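Local coordinates for MHC class I protein (Ginglymostoma cirratum, PDB 6LUP) that probably presents peptide antigens at the cell surface as a class I histocompatibility molecule of the nurse shark, at residues F32-S37 against E41-Q46. Sequence-based numbering, arbitrary orientation.
Sequences FVQYDS and EMIPRQ
Where strand 43-44 leaves strand 30-36, a water replaces the next backbone bond between Asp36 and Glu41, accepting from Asp36 N (2.9 Å) and lying 2.8 Å from Glu41 O. Gln34 OE1 reaches this water, while NE2 gives a nearly straight bond to Asp36 OD2 (2.8 Å), lying in the Gln34 amide plane and using the anti lone pair of OD2, which fixes the amide's rotation. Gln34 and Ile43 form an antiparallel hydrogen-bonded pair: Ile43 N bonds Gln34 O (2.8 Å), and Gln34 N returns a bond to Ile43 O (3.0 Å). The bond from Arg45 N to Phe32 O (2.7 Å) arrives from above the carbonyl plane. On the face carrying Gln34 and Ile43, Arg45 runs alongside Gln34, NE 3.7 Å from Gln34 CB, with Ile43 CD1 over one guanidinium face; NE salt-bridges an acidic side chain of the partner protein. On the opposite face, that of Val33, Met42, bent at chi2 (74°), sets SD 3.7 Å from Val33 CB and beside Tyr35 CB. The Tyr35 ring turns an edge to Met42 N; its hydroxyl bonds Glu69 of helix 55-82. This hairpin edges the sheet flooring the alpha-1/alpha-2 platform of the MHC class I fold.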
loop_
_atom_site.group_PDB
_atom_site.type_symbol
_atom_site.label_atom_id
_atom_site.label_comp_id
_atom_site.label_asym_id
_atom_site.label_seq_id
_atom_site.Cartn_x
_atom_site.Cartn_y
_atom_site.Cartn_z
ATOM N N PHE A 32 5.057 -6.895 6.926
ATOM C CA PHE A 32 5.720 -7.970 7.670
ATOM C C PHE A 32 4.768 -9.008 8.261
ATOM O O PHE A 32 5.171 -10.136 8.517
ATOM C CB PHE A 32 6.692 -7.404 8.722
ATOM C CG PHE A 32 6.026 -6.863 9.961
ATOM C CD1 PHE A 32 5.312 -5.670 9.926
ATOM C CD2 PHE A 32 6.150 -7.534 11.179
ATOM C CE1 PHE A 32 4.703 -5.171 11.071
ATOM C CE2 PHE A 32 5.552 -7.035 12.331
ATOM C CZ PHE A 32 4.825 -5.852 12.277
ATOM N N VAL A 33 3.511 -8.626 8.472
ATOM C CA VAL A 33 2.492 -9.555 8.970
ATOM C C VAL A 33 1.177 -9.427 8.197
ATOM O O VAL A 33 0.922 -8.419 7.525
ATOM C CB VAL A 33 2.236 -9.433 10.499
ATOM C CG1 VAL A 33 3.425 -9.955 11.296
ATOM C CG2 VAL A 33 1.889 -8.003 10.910
ATOM N N GLN A 34 0.355 -10.465 8.294
ATOM C CA GLN A 34 -0.945 -10.509 7.642
ATOM C C GLN A 34 -1.872 -11.371 8.479
ATOM O O GLN A 34 -1.438 -12.340 9.107
ATOM C CB GLN A 34 -0.819 -11.084 6.224
ATOM C CG GLN A 34 -2.095 -11.047 5.381
ATOM C CD GLN A 34 -3.007 -12.260 5.567
ATOM O OE1 GLN A 34 -2.622 -13.274 6.156
ATOM N NE2 GLN A 34 -4.232 -12.153 5.062
ATOM N N TYR A 35 -3.147 -11.002 8.480
ATOM C CA TYR A 35 -4.208 -11.811 9.052
ATOM C C TYR A 35 -5.455 -11.688 8.174
ATOM O O TYR A 35 -5.737 -10.611 7.638
ATOM C CB TYR A 35 -4.505 -11.327 10.469
ATOM C CG TYR A 35 -5.630 -12.049 11.170
ATOM C CD1 TYR A 35 -6.960 -11.719 10.917
ATOM C CD2 TYR A 35 -5.366 -13.039 12.113
ATOM C CE1 TYR A 35 -7.995 -12.373 11.564
ATOM C CE2 TYR A 35 -6.395 -13.693 12.769
ATOM C CZ TYR A 35 -7.707 -13.355 12.490
ATOM O OH TYR A 35 -8.738 -13.996 13.133
ATOM N N ASP A 36 -6.190 -12.788 8.019
ATOM C CA ASP A 36 -7.520 -12.733 7.398
ATOM C C ASP A 36 -8.525 -13.680 8.046
ATOM O O ASP A 36 -8.147 -14.621 8.739
ATOM C CB ASP A 36 -7.463 -12.931 5.873
ATOM C CG ASP A 36 -7.015 -14.316 5.475
ATOM O OD1 ASP A 36 -7.775 -15.280 5.691
ATOM O OD2 ASP A 36 -5.904 -14.442 4.928
ATOM N N SER A 37 -9.804 -13.416 7.791
ATOM C CA SER A 37 -10.920 -14.143 8.403
ATOM C C SER A 37 -11.147 -15.558 7.861
ATOM O O SER A 37 -12.011 -16.277 8.365
ATOM C CB SER A 37 -12.207 -13.323 8.285
ATOM O OG SER A 37 -12.352 -12.804 6.975
ATOM N N GLU A 41 -5.396 -16.636 11.433
ATOM C CA GLU A 41 -4.114 -16.621 12.142
ATOM C C GLU A 41 -3.239 -15.483 11.633
ATOM O O GLU A 41 -3.254 -15.160 10.444
ATOM C CB GLU A 41 -3.369 -17.942 11.967
ATOM C CG GLU A 41 -4.008 -19.125 12.666
ATOM C CD GLU A 41 -3.315 -20.441 12.355
ATOM O OE1 GLU A 41 -2.860 -20.625 11.202
ATOM O OE2 GLU A 41 -3.231 -21.295 13.269
ATOM N N MET A 42 -2.485 -14.869 12.538
ATOM C CA MET A 42 -1.502 -13.874 12.140
ATOM C C MET A 42 -0.277 -14.603 11.605
ATOM O O MET A 42 0.272 -15.471 12.277
ATOM C CB MET A 42 -1.121 -12.977 13.315
ATOM C CG MET A 42 -0.140 -11.882 12.937
ATOM S SD MET A 42 -0.933 -10.568 11.993
ATOM C CE MET A 42 -1.103 -9.320 13.266
ATOM N N ILE A 43 0.138 -14.263 10.390
ATOM C CA ILE A 43 1.248 -14.965 9.743
ATOM C C ILE A 43 2.331 -13.990 9.286
ATOM O O ILE A 43 2.036 -12.836 8.977
ATOM C CB ILE A 43 0.764 -15.829 8.554
ATOM C CG1 ILE A 43 0.152 -14.953 7.445
ATOM C CG2 ILE A 43 -0.228 -16.889 9.035
ATOM C CD1 ILE A 43 -0.043 -15.656 6.116
ATOM N N PRO A 44 3.593 -14.447 9.255
ATOM C CA PRO A 44 4.679 -13.601 8.751
ATOM C C PRO A 44 4.627 -13.418 7.243
ATOM O O PRO A 44 4.278 -14.345 6.509
ATOM C CB PRO A 44 5.945 -14.373 9.133
ATOM C CG PRO A 44 5.501 -15.782 9.301
ATOM C CD PRO A 44 4.088 -15.724 9.794
ATOM N N ARG A 45 4.961 -12.211 6.807
ATOM C CA ARG A 45 5.134 -11.894 5.398
ATOM C C ARG A 45 6.595 -11.557 5.164
ATOM O O ARG A 45 6.994 -11.171 4.057
ATOM C CB ARG A 45 4.257 -10.707 4.994
ATOM C CG ARG A 45 2.792 -11.050 4.796
ATOM C CD ARG A 45 2.613 -12.149 3.764
ATOM N NE ARG A 45 1.215 -12.311 3.383
ATOM C CZ ARG A 45 0.651 -13.477 3.086
ATOM N NH1 ARG A 45 -0.627 -13.526 2.746
ATOM N NH2 ARG A 45 1.362 -14.597 3.140
ATOM N N GLN A 46 7.379 -11.683 6.227
ATOM C CA GLN A 46 8.811 -11.456 6.179
ATOM C C GLN A 46 9.538 -12.537 6.946
ATOM O O GLN A 46 9.052 -13.050 7.960
ATOM C CB GLN A 46 9.181 -10.099 6.768
ATOM C CG GLN A 46 8.847 -8.920 5.876
ATOM C CD GLN A 46 9.603 -8.928 4.562
ATOM O OE1 GLN A 46 10.768 -9.318 4.497
ATOM N NE2 GLN A 46 8.939 -8.476 3.505
HETATM O O HOH W 1 -4.488 -15.156 7.906
#